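Local coordinates for mandelate racemase / muconate lactonizing enzyme (Burkholderia pseudomallei, PDB 2POD), which is of unknown function but belongs to the enolase superfamily, binds a sodium ion and may act as a lyase, at residues Arg358-Ala363 against Glu390-Ala395; Leu11-Glu14 against Asn18-Trp21; Pro321-Cys324 against Val328-Thr331; Leu20-His25 against Asn86-Ile91. All blocks are in the same frame, centred on the assembly; numbering follows the deposited sequence.

Contact 1 of 4, residues Arg358-Ala363 against Glu390-Ala395; sequences RDLVTA and ERLTIA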
loop_
_atom_site.group_PDB
_atom_site.type_symbol
_atom_site.label_atom_id
_atom_site.label_comp_id
_atom_site.label_asym_id
_atom_site.label_seq_id
_atom_site.Cartn_x
_atom_site.Cartn_y
_atom_site.Cartn_z
ATOM N N ARG B 358 -4.367 52.167 5.098
ATOM C CA ARG B 358 -4.410 53.327 4.197
ATOM C C ARG B 358 -3.334 54.371 4.495
ATOM O O ARG B 358 -2.857 55.056 3.587
ATOM C CB ARG B 358 -5.792 53.984 4.234
ATOM C CG ARG B 358 -6.918 53.133 3.667
ATOM C CD ARG B 358 -7.821 53.948 2.749
ATOM N NE ARG B 358 -8.346 53.144 1.646
ATOM C CZ ARG B 358 -7.716 52.927 0.490
ATOM N NH1 ARG B 358 -6.520 53.456 0.255
ATOM N NH2 ARG B 358 -8.290 52.174 -0.438
ATOM N N ASP B 359 -2.951 54.469 5.765
ATOM C CA ASP B 359 -2.013 55.489 6.235
ATOM C C ASP B 359 -0.566 55.099 5.976
ATOM O O ASP B 359 0.320 55.959 5.944
ATOM C CB ASP B 359 -2.216 55.748 7.731
ATOM C CG ASP B 359 -3.674 55.645 8.145
ATOM O OD1 ASP B 359 -4.108 54.528 8.513
ATOM O OD2 ASP B 359 -4.384 56.675 8.086
ATOM N N LEU B 360 -0.331 53.802 5.795
ATOM C CA LEU B 360 1.002 53.231 5.977
ATOM C C LEU B 360 1.793 53.125 4.683
ATOM O O LEU B 360 3.030 53.134 4.707
ATOM C CB LEU B 360 0.933 51.862 6.659
ATOM C CG LEU B 360 -0.049 51.618 7.808
ATOM C CD1 LEU B 360 0.014 50.166 8.228
ATOM C CD2 LEU B 360 0.201 52.532 8.998
ATOM N N VAL B 361 1.087 53.008 3.559
ATOM C CA VAL B 361 1.741 52.751 2.274
ATOM C C VAL B 361 1.255 53.651 1.142
ATOM O O VAL B 361 0.132 54.161 1.182
ATOM C CB VAL B 361 1.685 51.250 1.849
ATOM C CG1 VAL B 361 2.628 50.402 2.701
ATOM C CG2 VAL B 361 0.257 50.706 1.883
ATOM N N THR B 362 2.117 53.817 0.134
ATOM C CA THR B 362 1.921 54.750 -0.981
ATOM C C THR B 362 0.782 54.363 -1.929
ATOM O O THR B 362 0.222 55.219 -2.623
ATOM C CB THR B 362 3.211 54.892 -1.814
ATOM O OG1 THR B 362 3.760 53.596 -2.067
ATOM C CG2 THR B 362 4.244 55.737 -1.084
ATOM N N ALA B 363 0.462 53.071 -1.968
ATOM C CA ALA B 363 -0.589 52.530 -2.832
ATOM C C ALA B 363 -1.117 51.224 -2.245
ATOM O O ALA B 363 -0.420 50.554 -1.491
ATOM C CB ALA B 363 -0.048 52.301 -4.251
ATOM N N GLU B 390 7.233 59.023 11.664
ATOM C CA GLU B 390 6.625 60.171 12.342
ATOM C C GLU B 390 5.178 59.905 12.754
ATOM O O GLU B 390 4.787 60.227 13.877
ATOM C CB GLU B 390 6.709 61.427 11.464
ATOM C CG GLU B 390 8.038 62.177 11.555
ATOM C CD GLU B 390 9.204 61.409 10.944
ATOM O OE1 GLU B 390 9.231 61.239 9.705
ATOM O OE2 GLU B 390 10.090 60.970 11.708
ATOM N N ARG B 391 4.395 59.317 11.849
ATOM C CA ARG B 391 3.009 58.920 12.137
ATOM C C ARG B 391 2.943 57.772 13.147
ATOM O O ARG B 391 2.019 57.701 13.965
ATOM C CB ARG B 391 2.276 58.510 10.855
ATOM C CG ARG B 391 2.608 59.339 9.629
ATOM C CD ARG B 391 2.564 58.492 8.371
ATOM N NE ARG B 391 1.234 58.482 7.765
ATOM C CZ ARG B 391 0.869 59.233 6.728
ATOM N NH1 ARG B 391 -0.367 59.147 6.255
ATOM N NH2 ARG B 391 1.730 60.067 6.160
ATOM N N LEU B 392 3.929 56.881 13.081
ATOM C CA LEU B 392 3.942 55.661 13.879
ATOM C C LEU B 392 5.189 55.622 14.748
ATOM O O LEU B 392 6.264 56.051 14.323
ATOM C CB LEU B 392 3.921 54.438 12.957
ATOM C CG LEU B 392 2.607 53.728 12.618
ATOM C CD1 LEU B 392 1.562 54.629 11.955
ATOM C CD2 LEU B 392 2.897 52.518 11.751
ATOM N N THR B 393 5.042 55.110 15.965
ATOM C CA THR B 393 6.191 54.808 16.818
ATOM C C THR B 393 6.847 53.500 16.375
ATOM O O THR B 393 6.301 52.421 16.589
ATOM C CB THR B 393 5.784 54.697 18.297
ATOM O OG1 THR B 393 4.730 55.622 18.583
ATOM C CG2 THR B 393 6.980 54.956 19.206
ATOM N N ILE B 394 8.016 53.607 15.751
ATOM C CA ILE B 394 8.630 52.474 15.072
ATOM C C ILE B 394 10.014 52.179 15.658
ATOM O O ILE B 394 10.930 53.010 15.593
ATOM C CB ILE B 394 8.692 52.695 13.530
ATOM C CG1 ILE B 394 7.287 52.627 12.925
ATOM C CG2 ILE B 394 9.584 51.648 12.858
ATOM C CD1 ILE B 394 7.190 53.137 11.494
ATOM N N ALA B 395 10.156 50.994 16.241
ATOM C CA ALA B 395 11.459 50.533 16.698
ATOM C C ALA B 395 12.273 50.021 15.510
ATOM O O ALA B 395 11.919 49.016 14.886
ATOM C CB ALA B 395 11.300 49.458 17.762
#
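Asp359-Leu360 and Arg391-Leu392 make a small, partly buried contact near the periphery of the chain, where the loop after helix 350-356 meets the junction between the short helix 388-391 and strand 394-400. Its apolar half is a leucine pair crossing at about a right angle. The CD2 methyl of Leu360 sits against both branch ends of Leu392, 3.9 Å from Leu392 CD2. Leu360 sets off from the backbone away from Leu392, but with CG anti to the carbonyl carbon (chi1 -40°) its branch end returns toward it. Leu392 is the first residue to leave the helical conformation, and a leucine suits the place because its branched end can meet the buried Leu360. The polar half is looser. Asp359 O lies over one face of the Arg391 guanidinium, a position unsuited to an N-H bond, so any attraction is probably electrostatic. The strong polar partner of Arg391 is Asp387, which forms a salt bridge with NH2. Leu392 also packs on Pro13 of strand 5-13. This meeting is typical of the enolase superfamily fold, in which the chain, having completed the barrel, returns to the N-terminal capping domain and adds a strand to its sheet.

Contact 2 of 4, residues Leu11-Glu14 against Asn18-Trp21; sequences LRPE and NLLW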
loop_
_atom_site.group_PDB
_atom_site.type_symbol
_atom_site.label_atom_id
_atom_site.label_comp_id
_atom_site.label_asym_id
_atom_site.label_seq_id
_atom_site.Cartn_x
_atom_site.Cartn_y
_atom_site.Cartn_z
ATOM N N LEU B 11 11.733 47.197 10.788
ATOM C CA LEU B 11 10.856 48.203 11.356
ATOM C C LEU B 11 9.765 47.501 12.148
ATOM O O LEU B 11 8.997 46.710 11.588
ATOM C CB LEU B 11 10.207 49.046 10.246
ATOM C CG LEU B 11 10.914 49.767 9.085
ATOM C CD1 LEU B 11 10.048 50.945 8.693
ATOM C CD2 LEU B 11 12.328 50.254 9.378
ATOM N N ARG B 12 9.693 47.793 13.444
ATOM C CA ARG B 12 8.647 47.245 14.306
ATOM C C ARG B 12 7.732 48.336 14.874
ATOM O O ARG B 12 8.086 49.001 15.850
ATOM C CB ARG B 12 9.261 46.448 15.455
ATOM C CG ARG B 12 9.830 45.096 15.071
ATOM C CD ARG B 12 10.031 44.204 16.297
ATOM N NE ARG B 12 11.128 44.666 17.147
ATOM C CZ ARG B 12 10.972 45.305 18.305
ATOM N NH1 ARG B 12 12.034 45.686 18.999
ATOM N NH2 ARG B 12 9.758 45.564 18.772
ATOM N N PRO B 13 6.543 48.515 14.277
ATOM C CA PRO B 13 5.627 49.522 14.818
ATOM C C PRO B 13 4.878 49.003 16.040
ATOM O O PRO B 13 4.259 47.942 15.970
ATOM C CB PRO B 13 4.663 49.790 13.657
ATOM C CG PRO B 13 4.759 48.586 12.753
ATOM C CD PRO B 13 5.986 47.802 13.109
ATOM N N GLU B 14 4.935 49.729 17.156
ATOM C CA GLU B 14 4.293 49.240 18.384
ATOM C C GLU B 14 2.769 49.318 18.419
ATOM O O GLU B 14 2.132 48.676 19.260
ATOM C CB GLU B 14 4.918 49.801 19.665
ATOM C CG GLU B 14 5.395 51.231 19.605
ATOM C CD GLU B 14 5.863 51.730 20.961
ATOM O OE1 GLU B 14 6.923 51.266 21.444
ATOM O OE2 GLU B 14 5.160 52.583 21.544
ATOM N N ASN B 18 2.500 42.706 16.068
ATOM C CA ASN B 18 2.745 41.471 15.313
ATOM C C ASN B 18 3.468 41.694 13.982
ATOM O O ASN B 18 4.014 40.753 13.398
ATOM C CB ASN B 18 1.445 40.708 15.075
ATOM C CG ASN B 18 0.919 40.038 16.324
ATOM O OD1 ASN B 18 -0.286 40.039 16.573
ATOM N ND2 ASN B 18 1.816 39.442 17.108
ATOM N N LEU B 19 3.475 42.942 13.520
ATOM C CA LEU B 19 3.907 43.287 12.174
ATOM C C LEU B 19 5.403 43.553 12.117
ATOM O O LEU B 19 5.967 44.203 12.997
ATOM C CB LEU B 19 3.131 44.508 11.681
ATOM C CG LEU B 19 3.237 45.052 10.255
ATOM C CD1 LEU B 19 2.723 44.064 9.222
ATOM C CD2 LEU B 19 2.418 46.319 10.205
ATOM N N LEU B 20 6.047 43.043 11.073
ATOM C CA LEU B 20 7.437 43.375 10.820
ATOM C C LEU B 20 7.633 43.782 9.367
ATOM O O LEU B 20 7.271 43.037 8.464
ATOM C CB LEU B 20 8.352 42.210 11.205
ATOM C CG LEU B 20 9.848 42.320 10.900
ATOM C CD1 LEU B 20 10.507 43.360 11.791
ATOM C CD2 LEU B 20 10.527 40.971 11.086
ATOM N N TRP B 21 8.192 44.971 9.154
ATOM C CA TRP B 21 8.718 45.347 7.849
ATOM C C TRP B 21 10.215 45.154 7.771
ATOM O O TRP B 21 10.910 45.263 8.775
ATOM C CB TRP B 21 8.355 46.781 7.504
ATOM C CG TRP B 21 6.908 46.961 7.253
ATOM C CD1 TRP B 21 6.139 46.269 6.369
ATOM C CD2 TRP B 21 6.042 47.897 7.897
ATOM N NE1 TRP B 21 4.841 46.715 6.417
ATOM C CE2 TRP B 21 4.753 47.717 7.349
ATOM C CE3 TRP B 21 6.229 48.873 8.882
ATOM C CZ2 TRP B 21 3.653 48.487 7.746
ATOM C CZ3 TRP B 21 5.132 49.636 9.283
ATOM C CH2 TRP B 21 3.860 49.431 8.719
#
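Leu11 and Trp21 face each other as an antiparallel hydrogen-bonded pair, their CA atoms 5.0 Å apart, on the hairpin of strands 5-13 and 19-26. Over these short segments the strands run at 149° to one another. Leu11 N donates to Trp21 O at 2.9 Å, and Trp21 N returns a bond to Leu11 O at 3.1 Å. The second lies in the carbonyl plane, whereas the first donor is tilted 34° out of it. The ladder stops toward the turn: Pro13 has no N-H to offer Leu19 O, and its CD rests 3.6 Å from that oxygen instead.

On the face bearing Leu11, the CB atoms of Leu11 and Trp21 touch, with Leu11 CB near the plane of the indole at its edge. Pro13 crosses the indole at about a right angle and puts CG 3.6 Å from Trp21 CZ3; Leu19 lays CD2 over one face of the same ring. A flat indole touched by a rigid pyrrolidine and covered on one face by a leucine methyl suits this buried site. The Arg12-Leu20 pair lies on the other face. With CG anti to the backbone N (chi1 175°), Leu20 brings CD1 to 3.8 Å from Arg12 CG, touching only the aliphatic part of the arginine, whose NE forms a salt bridge with Glu44 of helix 40-55. Trp21 NE1 is likewise satisfied, by Glu35 of strand 31-37. The chemistry thus implies division of labour: backbone bonds and apolar contacts close the hairpin, while the polar groups of Arg12 and Trp21 reach out to bind neighbouring elements.

Contact 3 of 4, residues Pro321-Cys324 against Val328-Thr331; sequences PHDC and VVLT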
loop_
_atom_site.group_PDB
_atom_site.type_symbol
_atom_site.label_atom_id
_atom_site.label_comp_id
_atom_site.label_asym_id
_atom_site.label_seq_id
_atom_site.Cartn_x
_atom_site.Cartn_y
_atom_site.Cartn_z
ATOM N N PRO B 321 -3.870 32.078 -1.837
ATOM C CA PRO B 321 -2.937 32.779 -0.948
ATOM C C PRO B 321 -3.590 33.503 0.236
ATOM O O PRO B 321 -4.637 34.143 0.085
ATOM C CB PRO B 321 -2.230 33.762 -1.878
ATOM C CG PRO B 321 -2.486 33.225 -3.257
ATOM C CD PRO B 321 -3.855 32.650 -3.190
ATOM N N HIS B 322 -2.951 33.375 1.396
ATOM C CA HIS B 322 -3.403 33.928 2.667
ATOM C C HIS B 322 -2.984 35.388 2.779
ATOM O O HIS B 322 -1.828 35.729 2.507
ATOM C CB HIS B 322 -2.751 33.139 3.815
ATOM C CG HIS B 322 -3.262 33.494 5.176
ATOM N ND1 HIS B 322 -2.429 33.831 6.222
ATOM C CD2 HIS B 322 -4.520 33.547 5.669
ATOM C CE1 HIS B 322 -3.153 34.075 7.299
ATOM N NE2 HIS B 322 -4.426 33.910 6.990
ATOM N N ASP B 323 -3.921 36.245 3.181
ATOM C CA ASP B 323 -3.568 37.510 3.825
ATOM C C ASP B 323 -4.024 37.542 5.279
ATOM O O ASP B 323 -3.359 36.964 6.142
ATOM C CB ASP B 323 -4.097 38.722 3.045
ATOM C CG ASP B 323 -3.835 40.048 3.768
ATOM O OD1 ASP B 323 -2.678 40.297 4.202
ATOM O OD2 ASP B 323 -4.805 40.823 3.926
ATOM N N CYS B 324 -5.151 38.217 5.536
ATOM C CA CYS B 324 -5.540 38.713 6.869
ATOM C C CYS B 324 -4.431 39.357 7.726
ATOM O O CYS B 324 -4.510 39.353 8.954
ATOM C CB CYS B 324 -6.276 37.613 7.648
ATOM S SG CYS B 324 -7.369 38.181 8.980
ATOM N N VAL B 328 1.725 44.688 2.753
ATOM C CA VAL B 328 2.744 44.259 1.793
ATOM C C VAL B 328 2.517 42.806 1.393
ATOM O O VAL B 328 2.644 42.456 0.213
ATOM C CB VAL B 328 4.182 44.486 2.326
ATOM C CG1 VAL B 328 5.231 43.745 1.492
ATOM C CG2 VAL B 328 4.491 45.956 2.379
ATOM N N VAL B 329 2.145 41.986 2.377
ATOM C CA VAL B 329 1.745 40.593 2.141
ATOM C C VAL B 329 0.526 40.487 1.221
ATOM O O VAL B 329 0.537 39.690 0.286
ATOM C CB VAL B 329 1.584 39.799 3.476
ATOM C CG1 VAL B 329 0.713 38.560 3.317
ATOM C CG2 VAL B 329 2.943 39.401 3.994
ATOM N N LEU B 330 -0.486 41.326 1.453
ATOM C CA LEU B 330 -1.695 41.364 0.612
ATOM C C LEU B 330 -1.376 41.714 -0.842
ATOM O O LEU B 330 -2.030 41.238 -1.763
ATOM C CB LEU B 330 -2.713 42.371 1.177
ATOM C CG LEU B 330 -4.217 42.341 0.837
ATOM C CD1 LEU B 330 -4.686 43.602 0.160
ATOM C CD2 LEU B 330 -4.733 41.115 0.089
ATOM N N THR B 331 -0.361 42.547 -1.029
ATOM C CA THR B 331 0.014 43.057 -2.338
ATOM C C THR B 331 0.809 42.006 -3.095
ATOM O O THR B 331 0.520 41.728 -4.261
ATOM C CB THR B 331 0.841 44.341 -2.184
ATOM O OG1 THR B 331 0.117 45.254 -1.359
ATOM C CG2 THR B 331 1.124 44.982 -3.519
#
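Asp323 gives up the most surface here, laying its side chain obliquely against Leu330 on the first turns of helix 327-339. A chi1 of 175°, which stretches the side chain away from its own backbone N, carries the carboxylate toward the helix. Asp323 OD2 comes to 3.5 Å from Leu330 CG, and Asp323 CG is 3.7 Å from Leu330 CB, so the leucine's aliphatic branch point lies alongside a buried acid. The acid's own polar needs are met by neighbours: OD1 accepts from the backbone N of Thr325, an Asx turn in the loop leading to the helix, and OD2 is bonded to Tyr357 OH. These two bonds fix the carboxylate's rotation while the leucine fills in beside it.

The contact joins the end of strand 319-321 to the helix that follows, one beta-alpha unit of the TIM-type barrel, at the loop end where enolase superfamily members keep their active sites. His322 has its side chain about 3 Å from a bound sodium ion, probably the one held by Glu220, Glu246 and Glu272. Its ND1 is hydrogen-bonded to Asp295, a pairing that recalls the His-Asp dyad of mandelate racemase.

Val329 is the third contributor: its CG1 methyl lies 3.9 Å from both His322 O and Asp323 OD1. A compact beta-branched residue can rest a methyl near both oxygens, and its backbone N, like that of Val328, is bonded to the carboxylate of Glu35 from the N-terminal sheet.

Contact 4 of 4, residues Leu20-His25 against Asn86-Ile91; sequences LWVLVH and NSALDI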
loop_
_atom_site.group_PDB
_atom_site.type_symbol
_atom_site.label_atom_id
_atom_site.label_comp_id
_atom_site.label_asym_id
_atom_site.label_seq_id
_atom_site.Cartn_x
_atom_site.Cartn_y
_atom_site.Cartn_z
ATOM N N LEU B 20 6.047 43.043 11.073
ATOM C CA LEU B 20 7.437 43.375 10.820
ATOM C C LEU B 20 7.633 43.782 9.367
ATOM O O LEU B 20 7.271 43.037 8.464
ATOM C CB LEU B 20 8.352 42.210 11.205
ATOM C CG LEU B 20 9.848 42.320 10.900
ATOM C CD1 LEU B 20 10.507 43.360 11.791
ATOM C CD2 LEU B 20 10.527 40.971 11.086
ATOM N N TRP B 21 8.192 44.971 9.154
ATOM C CA TRP B 21 8.718 45.347 7.849
ATOM C C TRP B 21 10.215 45.154 7.771
ATOM O O TRP B 21 10.910 45.263 8.775
ATOM C CB TRP B 21 8.355 46.781 7.504
ATOM C CG TRP B 21 6.908 46.961 7.253
ATOM C CD1 TRP B 21 6.139 46.269 6.369
ATOM C CD2 TRP B 21 6.042 47.897 7.897
ATOM N NE1 TRP B 21 4.841 46.715 6.417
ATOM C CE2 TRP B 21 4.753 47.717 7.349
ATOM C CE3 TRP B 21 6.229 48.873 8.882
ATOM C CZ2 TRP B 21 3.653 48.487 7.746
ATOM C CZ3 TRP B 21 5.132 49.636 9.283
ATOM C CH2 TRP B 21 3.860 49.431 8.719
ATOM N N VAL B 22 10.695 44.820 6.574
ATOM C CA VAL B 22 12.127 44.726 6.296
ATOM C C VAL B 22 12.442 45.522 5.033
ATOM O O VAL B 22 11.695 45.461 4.054
ATOM C CB VAL B 22 12.607 43.255 6.108
ATOM C CG1 VAL B 22 14.130 43.192 6.059
ATOM C CG2 VAL B 22 12.111 42.380 7.231
ATOM N N LEU B 23 13.539 46.276 5.075
ATOM C CA LEU B 23 14.010 47.061 3.941
ATOM C C LEU B 23 15.415 46.630 3.572
ATOM O O LEU B 23 16.294 46.591 4.430
ATOM C CB LEU B 23 14.009 48.554 4.279
ATOM C CG LEU B 23 12.663 49.272 4.383
ATOM C CD1 LEU B 23 12.846 50.614 5.068
ATOM C CD2 LEU B 23 12.028 49.461 3.020
ATOM N N VAL B 24 15.620 46.304 2.296
ATOM C CA VAL B 24 16.928 45.858 1.814
ATOM C C VAL B 24 17.505 46.906 0.866
ATOM O O VAL B 24 16.938 47.171 -0.194
ATOM C CB VAL B 24 16.842 44.465 1.116
ATOM C CG1 VAL B 24 18.190 44.061 0.517
ATOM C CG2 VAL B 24 16.361 43.404 2.099
ATOM N N HIS B 25 18.627 47.502 1.263
ATOM C CA HIS B 25 19.210 48.632 0.537
ATOM C C HIS B 25 20.374 48.179 -0.330
ATOM O O HIS B 25 21.170 47.330 0.081
ATOM C CB HIS B 25 19.698 49.715 1.510
ATOM C CG HIS B 25 18.620 50.281 2.376
ATOM N ND1 HIS B 25 17.615 51.083 1.884
ATOM C CD2 HIS B 25 18.388 50.159 3.705
ATOM C CE1 HIS B 25 16.806 51.428 2.871
ATOM N NE2 HIS B 25 17.255 50.884 3.986
ATOM N N ASN B 86 13.258 34.798 6.688
ATOM C CA ASN B 86 13.616 34.449 5.319
ATOM C C ASN B 86 12.575 34.890 4.306
ATOM O O ASN B 86 12.918 35.432 3.259
ATOM C CB ASN B 86 13.877 32.950 5.194
ATOM C CG ASN B 86 15.160 32.528 5.872
ATOM O OD1 ASN B 86 16.023 33.359 6.165
ATOM N ND2 ASN B 86 15.296 31.228 6.131
ATOM N N SER B 87 11.306 34.676 4.633
ATOM C CA SER B 87 10.223 35.022 3.731
ATOM C C SER B 87 10.074 36.526 3.507
ATOM O O SER B 87 9.862 36.960 2.374
ATOM C CB SER B 87 8.910 34.416 4.203
ATOM O OG SER B 87 9.083 33.072 4.581
ATOM N N ALA B 88 10.187 37.308 4.582
ATOM C CA ALA B 88 10.219 38.776 4.489
ATOM C C ALA B 88 11.393 39.268 3.642
ATOM O O ALA B 88 11.212 40.063 2.724
ATOM C CB ALA B 88 10.260 39.407 5.890
ATOM N N LEU B 89 12.587 38.765 3.951
ATOM C CA LEU B 89 13.794 38.997 3.157
ATOM C C LEU B 89 13.608 38.667 1.675
ATOM O O LEU B 89 14.104 39.391 0.803
ATOM C CB LEU B 89 14.939 38.155 3.720
ATOM C CG LEU B 89 16.113 38.796 4.466
ATOM C CD1 LEU B 89 15.943 40.267 4.793
ATOM C CD2 LEU B 89 16.490 38.001 5.691
ATOM N N ASP B 90 12.886 37.577 1.409
ATOM C CA ASP B 90 12.592 37.134 0.056
ATOM C C ASP B 90 11.694 38.079 -0.735
ATOM O O ASP B 90 11.981 38.353 -1.903
ATOM C CB ASP B 90 11.980 35.735 0.061
ATOM C CG ASP B 90 11.867 35.162 -1.323
ATOM O OD1 ASP B 90 12.909 34.695 -1.834
ATOM O OD2 ASP B 90 10.751 35.199 -1.904
ATOM N N ILE B 91 10.607 38.546 -0.115
ATOM C CA ILE B 91 9.679 39.496 -0.756
ATOM C C ILE B 91 10.414 40.774 -1.193
ATOM O O ILE B 91 10.225 41.258 -2.311
ATOM C CB ILE B 91 8.470 39.843 0.167
ATOM C CG1 ILE B 91 7.603 38.596 0.408
ATOM C CG2 ILE B 91 7.611 40.980 -0.434
ATOM C CD1 ILE B 91 6.718 38.677 1.654
#
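Val22 splits its two methyls between two helix residues: CG1, anti to the backbone N (chi1 -170°), reaches Leu89, while CG2, anti to the carbonyl carbon, reaches Ala88. Leu89 sets out from the helix away from the strand, but an uncommon pair of torsions, chi1 -109° with a nearly eclipsed chi2, swings CD1 back until it lies 3.7 Å from Val22 CG1. The same methyl meets Val24 more loosely, 4.2 Å from Val24 CG2, with the two side chains crossing at about a right angle. Ala88 points toward the strand, its CB 3.8 Å from Val22 CG2; its small side chain lets the backbones approach, with the CA atoms of Val22 and Ala88 6.5 Å apart.

Strand 20-25 and helix 86-91 cross at -49°, their axes 8.2 Å apart. This is helix-on-sheet packing within the capping domain of the enolase superfamily, an antiparallel sheet backed by helices. Because side chains alternate along a strand, Val22 and Val24 face the helix while Trp21 and Leu23 turn to the other face; beta-branched valines suit both the extended backbone and this apolar interface.

Helix 40-55 adds to the layer, its Ile47 against Val22 and its Ala51 and Leu55 against Leu89. Other residues of the 86-91 turns reach the barrel domain: Asp90 OD1 is bonded to Ser303 OG, and Ile91 packs on Ile296.

From the N terminus, contact 2 comes first, closing the tight hairpin of strands 5-13 and 19-26. Contact 4 begins on that second strand and closes a loop of 60 residues by bringing helix 81-101 onto the sheet. Contact 3 follows within the barrel, spanning one short strand-to-helix loop, and contact 1 closes last, where the chain returns to the sheet. Contacts 2 and 4 overlap at Leu20-Trp21; otherwise the loops follow in series and none encloses another. The Trp21 ring touches Val328 of contact 3 and Leu360 of contact 1, and Ile91 also packs on Val328. These touches tie capping domain to barrel, while strand 394-400 carries the C-terminal end onto strand 5-13.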